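Local coordinates for protein TagI restriction endonuclease (Thermocrispum agreste, PDB 6GHS) that probably recognises 5-methylcytosine or 5-hydroxymethylcytosine in DNA through an SRA domain and cuts the modified DNA with an HNH nuclease domain, at residues Ala48-Gly53 with Arg105-Ala110; Gly16-Asn21 with Gly121-Gly126; Asn201-His206 with Met246-Pro251. One frame throughout, in Å; residues are numbered along the deposited sequence.

Contact 1: Ala48-Gly53 with Arg105-Ala110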
ATOM      1  N   ALA A  48      -7.435  -4.399 -20.114  1.00 33.16           N
ATOM      2  CA  ALA A  48      -6.674  -3.584 -21.053  1.00 32.85           C
ATOM      3  C   ALA A  48      -7.322  -2.268 -21.409  1.00 32.82           C
ATOM      4  O   ALA A  48      -8.529  -2.103 -21.285  1.00 32.23           O
ATOM      5  CB  ALA A  48      -6.411  -4.370 -22.321  1.00 33.61           C
ATOM      6  N   ILE A  49      -6.491  -1.331 -21.854  1.00 33.64           N
ATOM      7  CA  ILE A  49      -6.956  -0.120 -22.502  1.00 34.81           C
ATOM      8  C   ILE A  49      -6.136   0.128 -23.746  1.00 34.80           C
ATOM      9  O   ILE A  49      -4.971  -0.244 -23.804  1.00 34.44           O
ATOM     10  CB  ILE A  49      -6.899   1.122 -21.583  1.00 37.24           C
ATOM     11  CG1 ILE A  49      -5.474   1.431 -21.092  1.00 38.96           C
ATOM     12  CG2 ILE A  49      -7.824   0.927 -20.389  1.00 38.16           C
ATOM     13  CD1 ILE A  49      -5.300   2.864 -20.621  1.00 39.30           C
ATOM     14  N   VAL A  50      -6.768   0.761 -24.729  1.00 36.54           N
ATOM     15  CA  VAL A  50      -6.128   1.187 -25.964  1.00 37.48           C
ATOM     16  C   VAL A  50      -6.142   2.696 -25.978  1.00 40.27           C
ATOM     17  O   VAL A  50      -7.198   3.298 -25.790  1.00 39.33           O
ATOM     18  CB  VAL A  50      -6.895   0.668 -27.182  1.00 36.85           C
ATOM     19  CG1 VAL A  50      -6.425   1.339 -28.474  1.00 36.89           C
ATOM     20  CG2 VAL A  50      -6.765  -0.847 -27.254  1.00 36.71           C
ATOM     21  N   LEU A  51      -4.975   3.287 -26.227  1.00 45.22           N
ATOM     22  CA  LEU A  51      -4.767   4.717 -26.103  1.00 50.03           C
ATOM     23  C   LEU A  51      -4.370   5.301 -27.453  1.00 52.85           C
ATOM     24  O   LEU A  51      -3.217   5.209 -27.868  1.00 53.61           O
ATOM     25  CB  LEU A  51      -3.697   4.974 -25.041  1.00 53.96           C
ATOM     26  CG  LEU A  51      -3.298   6.426 -24.722  1.00 57.74           C
ATOM     27  CD1 LEU A  51      -4.480   7.401 -24.637  1.00 59.78           C
ATOM     28  CD2 LEU A  51      -2.484   6.438 -23.437  1.00 55.95           C
ATOM     29  N   ASN A  52      -5.350   5.906 -28.120  1.00 60.10           N
ATOM     30  CA  ASN A  52      -5.232   6.391 -29.488  1.00 65.40           C
ATOM     31  C   ASN A  52      -5.929   7.757 -29.576  1.00 67.87           C
ATOM     32  O   ASN A  52      -6.833   7.949 -30.394  1.00 69.03           O
ATOM     33  CB  ASN A  52      -5.892   5.350 -30.414  1.00 71.48           C
ATOM     34  CG  ASN A  52      -5.529   5.526 -31.887  1.00 79.42           C
ATOM     35  OD1 ASN A  52      -4.931   6.527 -32.300  1.00 88.08           O
ATOM     36  ND2 ASN A  52      -5.901   4.536 -32.694  1.00 79.64           N
ATOM     37  N   GLY A  53      -5.509   8.693 -28.715  1.00 72.73           N
ATOM     38  CA  GLY A  53      -6.089  10.052 -28.626  1.00 73.96           C
ATOM     39  C   GLY A  53      -7.615  10.133 -28.713  1.00 76.51           C
ATOM     40  O   GLY A  53      -8.158  10.911 -29.507  1.00 74.46           O
ATOM     41  N   ARG A 105      -3.040  -3.994 -19.109  1.00 40.22           N
ATOM     42  CA  ARG A 105      -2.267  -3.881 -20.350  1.00 39.52           C
ATOM     43  C   ARG A 105      -2.588  -2.583 -21.106  1.00 39.69           C
ATOM     44  O   ARG A 105      -3.700  -2.413 -21.616  1.00 41.23           O
ATOM     45  CB  ARG A 105      -2.548  -5.069 -21.275  1.00 38.42           C
ATOM     46  CG  ARG A 105      -2.043  -6.411 -20.777  1.00 37.70           C
ATOM     47  CD  ARG A 105      -2.219  -7.473 -21.847  1.00 37.51           C
ATOM     48  NE  ARG A 105      -3.630  -7.666 -22.178  1.00 36.20           N
ATOM     49  CZ  ARG A 105      -4.490  -8.371 -21.453  1.00 35.74           C
ATOM     50  NH1 ARG A 105      -4.101  -8.985 -20.339  1.00 36.25           N
ATOM     51  NH2 ARG A 105      -5.757  -8.465 -21.846  1.00 36.42           N
ATOM     52  N   VAL A 106      -1.623  -1.675 -21.182  1.00 38.61           N
ATOM     53  CA  VAL A 106      -1.737  -0.548 -22.097  1.00 40.77           C
ATOM     54  C   VAL A 106      -1.234  -0.962 -23.481  1.00 43.63           C
ATOM     55  O   VAL A 106      -0.114  -1.453 -23.618  1.00 45.24           O
ATOM     56  CB  VAL A 106      -0.967   0.679 -21.593  1.00 40.53           C
ATOM     57  CG1 VAL A 106      -0.895   1.774 -22.664  1.00 40.75           C
ATOM     58  CG2 VAL A 106      -1.633   1.199 -20.329  1.00 40.36           C
ATOM     59  N   ILE A 107      -2.087  -0.765 -24.489  1.00 45.83           N
ATOM     60  CA  ILE A 107      -1.744  -0.910 -25.903  1.00 45.93           C
ATOM     61  C   ILE A 107      -1.824   0.486 -26.477  1.00 48.31           C
ATOM     62  O   ILE A 107      -2.877   1.113 -26.422  1.00 47.24           O
ATOM     63  CB  ILE A 107      -2.761  -1.801 -26.644  1.00 44.75           C
ATOM     64  CG1 ILE A 107      -2.786  -3.219 -26.039  1.00 45.76           C
ATOM     65  CG2 ILE A 107      -2.452  -1.835 -28.138  1.00 43.78           C
ATOM     66  CD1 ILE A 107      -4.172  -3.818 -25.865  1.00 46.08           C
ATOM     67  N   ARG A 108      -0.718   0.977 -27.022  1.00 52.78           N
ATOM     68  CA  ARG A 108      -0.651   2.360 -27.491  1.00 56.06           C
ATOM     69  C   ARG A 108      -0.848   2.420 -29.008  1.00 58.08           C
ATOM     70  O   ARG A 108      -0.391   1.538 -29.735  1.00 58.28           O
ATOM     71  CB  ARG A 108       0.676   2.978 -27.075  1.00 56.82           C
ATOM     72  CG  ARG A 108       0.566   4.422 -26.615  1.00 57.27           C
ATOM     73  CD  ARG A 108       1.912   4.935 -26.120  1.00 56.92           C
ATOM     74  NE  ARG A 108       2.310   4.316 -24.851  1.00 55.42           N
ATOM     75  CZ  ARG A 108       2.437   4.929 -23.673  1.00 55.14           C
ATOM     76  NH1 ARG A 108       2.216   6.225 -23.532  1.00 53.93           N
ATOM     77  NH2 ARG A 108       2.811   4.225 -22.609  1.00 56.62           N
ATOM     78  N   GLY A 109      -1.524   3.469 -29.473  1.00 60.44           N
ATOM     79  CA  GLY A 109      -1.994   3.553 -30.855  1.00 62.76           C
ATOM     80  C   GLY A 109      -1.377   4.689 -31.630  1.00 67.16           C
ATOM     81  O   GLY A 109      -0.833   5.627 -31.043  1.00 66.81           O
ATOM     82  N   ALA A 110      -1.508   4.603 -32.956  1.00 75.23           N
ATOM     83  CA  ALA A 110      -0.867   5.519 -33.917  1.00 76.85           C
ATOM     84  C   ALA A 110      -1.239   6.996 -33.752  1.00 78.35           C
ATOM     85  O   ALA A 110      -0.363   7.857 -33.805  1.00 77.36           O
ATOM     86  CB  ALA A 110      -1.174   5.070 -35.345  1.00 78.04           C
TER
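On the face of Ala-48, Val-50, Arg-105 and Ile-107, the bump is Ile-107. Its branch carbon CB and its terminal CD1 both lie 4.2 Å from Val-50 CG2, the two side chains crossing at a slant, while CD1 also reaches back to Ala-48 CB. The small Ala-48 thus makes a shallow step that the isoleucine's long arm fills; with CG1 beside the backbone N (chi1 -61°), that arm is swung toward the alanine. Farther along, Ala-48 CB sits 4.1 Å from Arg-105 CB, and the arginine bends at chi3 so that its guanidinium returns obliquely toward Ala-48, NH2 4.2 Å from Ala-48 CB, where it bonds Thr-6 and pairs with Asp-47. The strands run side by side in the same direction, axes 4.7 Å apart, a parallel pair within the curved mixed sheet of the SRA domain. Four backbone bonds join them: Ile-49 N to Arg-105 O, Ile-107 N to Ile-49 O, Leu-51 N to Ile-107 O, and Gly-109 N to Leu-51 O. On the other face Ile-49 and Val-106 stand alongside each other, Ile-49 CG1 3.9 Å from Val-106 CG2; Leu-51 shares this face, and Ile-65 and Tyr-67 of strand 64-68 pack against it. Where the strands end, Asn-52 leans across the bare backbone of Gly-109, its CG 4.2 Å from Gly-109 CA.

Contact 2: Gly16-Asn21 with Gly121-Gly126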
ATOM      1  N   GLY A  16       6.681  -4.611 -26.033  1.00 57.37           N
ATOM      2  CA  GLY A  16       7.316  -4.305 -27.322  1.00 57.27           C
ATOM      3  C   GLY A  16       6.574  -4.794 -28.567  1.00 56.09           C
ATOM      4  O   GLY A  16       6.689  -4.154 -29.617  1.00 55.91           O
ATOM      5  N   SER A  17       5.818  -5.900 -28.468  1.00 53.91           N
ATOM      6  CA  SER A  17       5.059  -6.459 -29.611  1.00 54.77           C
ATOM      7  C   SER A  17       4.270  -5.396 -30.378  1.00 57.56           C
ATOM      8  O   SER A  17       3.639  -4.543 -29.757  1.00 60.77           O
ATOM      9  CB  SER A  17       4.061  -7.528 -29.147  1.00 54.36           C
ATOM     10  OG  SER A  17       4.653  -8.482 -28.289  1.00 54.21           O
ATOM     11  N   THR A  18       4.316  -5.450 -31.713  1.00 60.10           N
ATOM     12  CA  THR A  18       3.582  -4.515 -32.584  1.00 59.70           C
ATOM     13  C   THR A  18       2.527  -5.272 -33.377  1.00 59.22           C
ATOM     14  O   THR A  18       2.665  -6.477 -33.608  1.00 58.15           O
ATOM     15  CB  THR A  18       4.498  -3.778 -33.591  1.00 60.34           C
ATOM     16  OG1 THR A  18       5.288  -4.734 -34.313  1.00 64.40           O
ATOM     17  CG2 THR A  18       5.411  -2.778 -32.890  1.00 58.93           C
ATOM     18  N   TYR A  19       1.474  -4.545 -33.769  1.00 59.79           N
ATOM     19  CA  TYR A  19       0.331  -5.073 -34.546  1.00 59.66           C
ATOM     20  C   TYR A  19      -0.178  -4.015 -35.541  1.00 61.18           C
ATOM     21  O   TYR A  19      -0.004  -2.810 -35.333  1.00 60.84           O
ATOM     22  CB  TYR A  19      -0.820  -5.508 -33.624  1.00 56.69           C
ATOM     23  CG  TYR A  19      -0.399  -6.378 -32.464  1.00 53.93           C
ATOM     24  CD1 TYR A  19       0.218  -5.821 -31.343  1.00 53.49           C
ATOM     25  CD2 TYR A  19      -0.624  -7.750 -32.476  1.00 53.76           C
ATOM     26  CE1 TYR A  19       0.620  -6.604 -30.277  1.00 54.20           C
ATOM     27  CE2 TYR A  19      -0.233  -8.547 -31.406  1.00 56.17           C
ATOM     28  CZ  TYR A  19       0.391  -7.968 -30.308  1.00 55.24           C
ATOM     29  OH  TYR A  19       0.791  -8.746 -29.246  1.00 52.50           O
ATOM     30  N   SER A  20      -0.813  -4.474 -36.614  1.00 63.80           N
ATOM     31  CA  SER A  20      -1.173  -3.609 -37.750  1.00 67.29           C
ATOM     32  C   SER A  20      -2.517  -2.884 -37.597  1.00 66.48           C
ATOM     33  O   SER A  20      -2.691  -1.776 -38.104  1.00 66.70           O
ATOM     34  CB  SER A  20      -1.150  -4.429 -39.045  1.00 70.75           C
ATOM     35  OG  SER A  20      -1.605  -5.755 -38.819  1.00 73.75           O
ATOM     36  N   ASN A  21      -3.461  -3.515 -36.906  1.00 67.83           N
ATOM     37  CA  ASN A  21      -4.784  -2.935 -36.665  1.00 67.76           C
ATOM     38  C   ASN A  21      -5.465  -3.607 -35.456  1.00 65.79           C
ATOM     39  O   ASN A  21      -4.931  -4.566 -34.886  1.00 63.37           O
ATOM     40  CB  ASN A  21      -5.646  -3.043 -37.931  1.00 68.91           C
ATOM     41  CG  ASN A  21      -5.752  -4.460 -38.461  1.00 68.68           C
ATOM     42  OD1 ASN A  21      -5.599  -5.440 -37.727  1.00 62.65           O
ATOM     43  ND2 ASN A  21      -6.027  -4.569 -39.752  1.00 74.25           N
ATOM     44  N   GLY A 121       0.513   1.635 -36.790  1.00 80.39           N
ATOM     45  CA  GLY A 121       0.084   0.383 -36.161  1.00 72.82           C
ATOM     46  C   GLY A 121      -0.319   0.553 -34.704  1.00 67.92           C
ATOM     47  O   GLY A 121      -0.862   1.590 -34.311  1.00 66.90           O
ATOM     48  N   TYR A 122      -0.068  -0.490 -33.916  1.00 63.60           N
ATOM     49  CA  TYR A 122      -0.345  -0.514 -32.477  1.00 59.34           C
ATOM     50  C   TYR A 122       0.762  -1.288 -31.770  1.00 59.88           C
ATOM     51  O   TYR A 122       1.012  -2.436 -32.122  1.00 64.07           O
ATOM     52  CB  TYR A 122      -1.673  -1.221 -32.194  1.00 55.92           C
ATOM     53  CG  TYR A 122      -2.899  -0.443 -32.576  1.00 54.09           C
ATOM     54  CD1 TYR A 122      -3.498  -0.621 -33.808  1.00 54.36           C
ATOM     55  CD2 TYR A 122      -3.477   0.460 -31.695  1.00 54.91           C
ATOM     56  CE1 TYR A 122      -4.635   0.089 -34.165  1.00 54.85           C
ATOM     57  CE2 TYR A 122      -4.614   1.176 -32.041  1.00 54.71           C
ATOM     58  CZ  TYR A 122      -5.188   0.987 -33.279  1.00 54.23           C
ATOM     59  OH  TYR A 122      -6.315   1.685 -33.630  1.00 53.90           O
ATOM     60  N   ARG A 123       1.411  -0.676 -30.780  1.00 59.45           N
ATOM     61  CA  ARG A 123       2.401  -1.365 -29.938  1.00 57.32           C
ATOM     62  C   ARG A 123       1.792  -1.701 -28.562  1.00 53.46           C
ATOM     63  O   ARG A 123       1.018  -0.912 -28.001  1.00 51.82           O
ATOM     64  CB  ARG A 123       3.666  -0.504 -29.773  1.00 59.06           C
ATOM     65  CG  ARG A 123       4.812  -1.208 -29.046  1.00 61.84           C
ATOM     66  CD  ARG A 123       6.009  -0.313 -28.745  1.00 65.57           C
ATOM     67  NE  ARG A 123       5.652   1.028 -28.254  1.00 68.80           N
ATOM     68  CZ  ARG A 123       5.644   2.156 -28.979  1.00 71.32           C
ATOM     69  NH1 ARG A 123       5.990   2.169 -30.267  1.00 76.04           N
ATOM     70  NH2 ARG A 123       5.291   3.302 -28.399  1.00 69.83           N
ATOM     71  N   TYR A 124       2.143  -2.869 -28.029  1.00 48.97           N
ATOM     72  CA  TYR A 124       1.803  -3.225 -26.658  1.00 48.38           C
ATOM     73  C   TYR A 124       2.921  -2.731 -25.733  1.00 49.42           C
ATOM     74  O   TYR A 124       4.032  -3.242 -25.806  1.00 54.99           O
ATOM     75  CB  TYR A 124       1.609  -4.739 -26.530  1.00 46.93           C
ATOM     76  CG  TYR A 124       1.580  -5.239 -25.094  1.00 47.73           C
ATOM     77  CD1 TYR A 124       0.735  -4.660 -24.142  1.00 47.35           C
ATOM     78  CD2 TYR A 124       2.395  -6.286 -24.688  1.00 47.99           C
ATOM     79  CE1 TYR A 124       0.715  -5.106 -22.831  1.00 46.22           C
ATOM     80  CE2 TYR A 124       2.378  -6.738 -23.381  1.00 48.47           C
ATOM     81  CZ  TYR A 124       1.536  -6.150 -22.459  1.00 47.03           C
ATOM     82  OH  TYR A 124       1.528  -6.615 -21.166  1.00 46.18           O
ATOM     83  N   ASP A 125       2.625  -1.763 -24.859  1.00 47.37           N
ATOM     84  CA  ASP A 125       3.635  -1.161 -23.969  1.00 46.52           C
ATOM     85  C   ASP A 125       3.636  -1.684 -22.528  1.00 46.49           C
ATOM     86  O   ASP A 125       4.046  -0.976 -21.611  1.00 45.84           O
ATOM     87  CB  ASP A 125       3.482   0.365 -23.968  1.00 47.64           C
ATOM     88  CG  ASP A 125       3.811   0.979 -25.306  1.00 49.28           C
ATOM     89  OD1 ASP A 125       3.815   0.244 -26.311  1.00 52.65           O
ATOM     90  OD2 ASP A 125       4.069   2.199 -25.363  1.00 47.78           O
ATOM     91  N   GLY A 126       3.224  -2.930 -22.324  1.00 48.78           N
ATOM     92  CA  GLY A 126       3.264  -3.549 -20.987  1.00 51.36           C
ATOM     93  C   GLY A 126       2.194  -3.134 -19.982  1.00 50.87           C
ATOM     94  O   GLY A 126       1.254  -2.414 -20.306  1.00 55.91           O
TER
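Tyr-122, Tyr-124 and Tyr-19 account for about half of the surface buried in this contact, in which the short strand 18-19 runs antiparallel to the start of the long strand 122-137 in the mixed sheet of the SRA domain. Tyr-19 and Tyr-122 form a hydrogen-bonded pair, each giving its N to the other's O at 2.7 Å, and their rings rise from the same face. They do not stack. The Tyr-122 ring turns an edge to the other segment, with CD1 3.9 Å from Asn-21 CA, close to where Asn-21, at the N-cap of helix 22-28, makes a weak bond to Gln-24 N. The Tyr-19 ring also works by its edge: Tyr-122 O lies in its plane, 3.6 Å from Tyr-19 CD1, and Tyr-19 CE1 comes within 4.3 Å of Tyr-124 CB. Val-25 and Ala-28 of helix 22-28 also pack on Tyr-19, tying the helix to the sheet.

Tyr-124 contributes chiefly through its backbone and CB. Its N meets Ser-17 O at 2.8 Å in a nearly straight bond (173° at the hydrogen), and its O accepts Gly-16 N. With CG anti to the backbone N (chi1 166°), its ring leads away from the 16-21 segment, and the hydroxyl bonds His-9. On the face of Thr-18, Arg-123 extends past the non-hydrogen-bonded pair it makes with that residue. Its CG lies 3.5 Å from Gly-16 O, and beyond a bend at chi3 its NE forms a salt bridge to Asp-125 OD1 at 2.8 Å.

Contact 3: Asn201-His206 with Met246-Pro251. With ZN (zinc ion), chain B.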
ATOM      1  N   ASN A 201     -11.857 -15.312  -5.278  1.00 44.07           N
ATOM      2  CA  ASN A 201     -12.703 -16.359  -4.672  1.00 44.01           C
ATOM      3  C   ASN A 201     -13.132 -15.995  -3.259  1.00 42.00           C
ATOM      4  O   ASN A 201     -14.312 -16.065  -2.904  1.00 41.61           O
ATOM      5  CB  ASN A 201     -11.962 -17.712  -4.599  1.00 45.05           C
ATOM      6  CG  ASN A 201     -11.938 -18.460  -5.921  1.00 44.77           C
ATOM      7  OD1 ASN A 201     -12.847 -18.340  -6.743  1.00 44.05           O
ATOM      8  ND2 ASN A 201     -10.893 -19.260  -6.120  1.00 44.05           N
ATOM      9  N   VAL A 202     -12.140 -15.628  -2.461  1.00 40.90           N
ATOM     10  CA  VAL A 202     -12.312 -15.407  -1.037  1.00 39.74           C
ATOM     11  C   VAL A 202     -13.237 -14.228  -0.809  1.00 39.63           C
ATOM     12  O   VAL A 202     -14.145 -14.303   0.024  1.00 38.55           O
ATOM     13  CB  VAL A 202     -10.947 -15.174  -0.358  1.00 40.25           C
ATOM     14  CG1 VAL A 202     -11.113 -14.683   1.076  1.00 41.78           C
ATOM     15  CG2 VAL A 202     -10.113 -16.452  -0.391  1.00 39.67           C
ATOM     16  N   LYS A 203     -13.005 -13.148  -1.552  1.00 40.54           N
ATOM     17  CA  LYS A 203     -13.875 -11.960  -1.488  1.00 42.03           C
ATOM     18  C   LYS A 203     -15.286 -12.226  -2.038  1.00 42.94           C
ATOM     19  O   LYS A 203     -16.271 -11.719  -1.487  1.00 43.24           O
ATOM     20  CB  LYS A 203     -13.250 -10.778  -2.229  1.00 41.81           C
ATOM     21  CG  LYS A 203     -11.994 -10.211  -1.592  1.00 41.11           C
ATOM     22  CD  LYS A 203     -11.563  -8.962  -2.339  1.00 41.07           C
ATOM     23  CE  LYS A 203     -10.331  -8.325  -1.731  1.00 41.14           C
ATOM     24  NZ  LYS A 203      -9.952  -7.100  -2.486  1.00 41.74           N
ATOM     25  N   GLY A 204     -15.370 -13.002  -3.124  1.00 43.35           N
ATOM     26  CA  GLY A 204     -16.645 -13.430  -3.698  1.00 43.41           C
ATOM     27  C   GLY A 204     -17.493 -14.281  -2.760  1.00 43.36           C
ATOM     28  O   GLY A 204     -18.707 -14.085  -2.667  1.00 44.46           O
ATOM     29  N   TRP A 205     -16.867 -15.226  -2.067  1.00 43.35           N
ATOM     30  CA  TRP A 205     -17.590 -16.074  -1.112  1.00 44.77           C
ATOM     31  C   TRP A 205     -18.142 -15.303   0.070  1.00 42.16           C
ATOM     32  O   TRP A 205     -19.190 -15.660   0.608  1.00 40.15           O
ATOM     33  CB  TRP A 205     -16.697 -17.195  -0.573  1.00 48.47           C
ATOM     34  CG  TRP A 205     -16.340 -18.238  -1.570  1.00 51.67           C
ATOM     35  CD1 TRP A 205     -17.111 -18.690  -2.598  1.00 53.68           C
ATOM     36  CD2 TRP A 205     -15.130 -18.994  -1.612  1.00 54.14           C
ATOM     37  NE1 TRP A 205     -16.448 -19.663  -3.291  1.00 56.48           N
ATOM     38  CE2 TRP A 205     -15.227 -19.873  -2.707  1.00 57.10           C
ATOM     39  CE3 TRP A 205     -13.965 -19.008  -0.836  1.00 55.84           C
ATOM     40  CZ2 TRP A 205     -14.199 -20.765  -3.052  1.00 59.74           C
ATOM     41  CZ3 TRP A 205     -12.939 -19.894  -1.175  1.00 57.43           C
ATOM     42  CH2 TRP A 205     -13.063 -20.757  -2.274  1.00 60.39           C
ATOM     43  N   HIS A 206     -17.413 -14.270   0.483  1.00 42.20           N
ATOM     44  CA  HIS A 206     -17.773 -13.458   1.649  1.00 41.35           C
ATOM     45  C   HIS A 206     -18.536 -12.183   1.284  1.00 41.52           C
ATOM     46  O   HIS A 206     -19.157 -11.572   2.152  1.00 40.88           O
ATOM     47  CB  HIS A 206     -16.512 -13.125   2.464  1.00 39.07           C
ATOM     48  CG  HIS A 206     -15.980 -14.288   3.240  1.00 37.68           C
ATOM     49  ND1 HIS A 206     -16.548 -14.710   4.425  1.00 36.26           N
ATOM     50  CD2 HIS A 206     -14.947 -15.129   2.999  1.00 37.35           C
ATOM     51  CE1 HIS A 206     -15.884 -15.757   4.881  1.00 36.07           C
ATOM     52  NE2 HIS A 206     -14.906 -16.031   4.035  1.00 36.93           N
ATOM     53  N   MET A 246      -6.017 -17.423   3.768  1.00 36.84           N
ATOM     54  CA  MET A 246      -6.448 -16.058   3.477  1.00 35.70           C
ATOM     55  C   MET A 246      -7.772 -15.733   4.146  1.00 35.01           C
ATOM     56  O   MET A 246      -8.645 -16.590   4.226  1.00 35.41           O
ATOM     57  CB  MET A 246      -6.598 -15.861   1.976  1.00 34.86           C
ATOM     58  CG  MET A 246      -7.053 -14.466   1.603  1.00 35.04           C
ATOM     59  SD  MET A 246      -6.830 -14.116  -0.135  1.00 35.50           S
ATOM     60  CE  MET A 246      -5.043 -14.021  -0.244  1.00 36.36           C
ATOM     61  N   LEU A 247      -7.906 -14.487   4.606  1.00 34.49           N
ATOM     62  CA  LEU A 247      -9.158 -13.961   5.160  1.00 33.60           C
ATOM     63  C   LEU A 247      -9.569 -12.698   4.420  1.00 32.84           C
ATOM     64  O   LEU A 247      -8.722 -11.868   4.101  1.00 35.05           O
ATOM     65  CB  LEU A 247      -8.993 -13.593   6.634  1.00 32.82           C
ATOM     66  CG  LEU A 247      -8.483 -14.650   7.609  1.00 32.60           C
ATOM     67  CD1 LEU A 247      -7.967 -13.965   8.871  1.00 32.92           C
ATOM     68  CD2 LEU A 247      -9.578 -15.647   7.936  1.00 32.44           C
ATOM     69  N   CYS A 248     -10.865 -12.548   4.167  1.00 30.48           N
ATOM     70  CA  CYS A 248     -11.423 -11.269   3.719  1.00 28.82           C
ATOM     71  C   CYS A 248     -11.610 -10.348   4.936  1.00 27.18           C
ATOM     72  O   CYS A 248     -12.333 -10.690   5.867  1.00 26.36           O
ATOM     73  CB  CYS A 248     -12.760 -11.508   3.020  1.00 28.86           C
ATOM     74  SG  CYS A 248     -13.632 -10.025   2.492  1.00 28.17           S
ATOM     75  N   LEU A 249     -10.948  -9.192   4.922  1.00 26.30           N
ATOM     76  CA  LEU A 249     -10.981  -8.230   6.033  1.00 25.77           C
ATOM     77  C   LEU A 249     -11.144  -6.787   5.576  1.00 24.53           C
ATOM     78  O   LEU A 249     -10.710  -6.434   4.486  1.00 24.68           O
ATOM     79  CB  LEU A 249      -9.679  -8.276   6.808  1.00 26.32           C
ATOM     80  CG  LEU A 249      -9.224  -9.595   7.394  1.00 27.39           C
ATOM     81  CD1 LEU A 249      -7.862  -9.386   8.035  1.00 27.79           C
ATOM     82  CD2 LEU A 249     -10.219 -10.096   8.419  1.00 28.09           C
ATOM     83  N   CYS A 250     -11.696  -5.942   6.448  1.00 23.32           N
ATOM     84  CA  CYS A 250     -11.740  -4.506   6.200  1.00 23.05           C
ATOM     85  C   CYS A 250     -10.331  -3.987   6.409  1.00 23.86           C
ATOM     86  O   CYS A 250      -9.527  -4.650   7.073  1.00 25.33           O
ATOM     87  CB  CYS A 250     -12.706  -3.789   7.141  1.00 22.51           C
ATOM     88  SG  CYS A 250     -12.302  -4.020   8.871  1.00 21.76           S
ATOM     89  N   PRO A 251     -10.007  -2.817   5.841  1.00 24.44           N
ATOM     90  CA  PRO A 251      -8.652  -2.268   6.000  1.00 24.98           C
ATOM     91  C   PRO A 251      -8.154  -2.118   7.430  1.00 25.95           C
ATOM     92  O   PRO A 251      -6.984  -2.390   7.663  1.00 25.64           O
ATOM     93  CB  PRO A 251      -8.756  -0.909   5.339  1.00 25.08           C
ATOM     94  CG  PRO A 251      -9.752  -1.135   4.260  1.00 24.95           C
ATOM     95  CD  PRO A 251     -10.755  -2.112   4.787  1.00 24.36           C
TER
HETATM   96 ZN    ZN B 401     -13.391  -5.554  10.100  1.00 37.16          ZN
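Val-202 meets Met-246 and Cys-248 without a single hydrogen bond between helix segment 201-206 and strand segment 246-251, although every residue that touches is buried: the fit rests on carbon and sulfur. Val-202 is the wedge, and its two methyls divide the work. CG1, anti to the backbone N (chi1 169°), presses on the strand at Cys-248, 3.8 Å from its N and 4.1 Å from its CB, while CG2 meets the thioether of Met-246 at 4.0 Å from SD. One turn farther along the helix, His-206 puts its CB 4.1 Å from Cys-248 CB, so this cysteine is touched by both residues. The backbone N of Cys-248 is satisfied elsewhere, by the side chain of Gln-211. Past the strand, Cys-250 takes no part in the packing but binds the zinc ion through SG at 2.2 Å, together with Cys-210, Cys-213 and Asp-253. Strands 223-229 and 246-249 with helix 251-258 are consistent with the beta-beta-alpha-Me fold of HNH nucleases. Segment 201-206 crosses strand 246-249 at 52°, closest approach of the axes 7.9 Å; the strand borders a three-stranded antiparallel sheet, beside 223-229, and helix 251-258 follows in the chain, its Phe-257 packing on Leu-247 and Leu-249.

How the contacts relate
Contacts 1 and 2 belong to one sheet of the SRA domain, their centres 9 Å apart, because strands 104-109 and 122-137 are neighbours. Across that seam Arg-108 N lies 2.7 Å from Arg-123 O, probably a hydrogen bond, and Arg-108 NE forms a salt bridge with Asp-125 OD2 at 2.8 Å; Arg-108 pairs with Asp-60 as well. Locally the strands run 45-51, 104-109, 122-137, 18-19. Contact 3 lies on the other side of the chain's centre, about 32 Å from contact 1 and about 36 Å from contact 2, centre to centre, and touches neither. It alone of the three includes a ligand of the zinc ion, in the HNH domain.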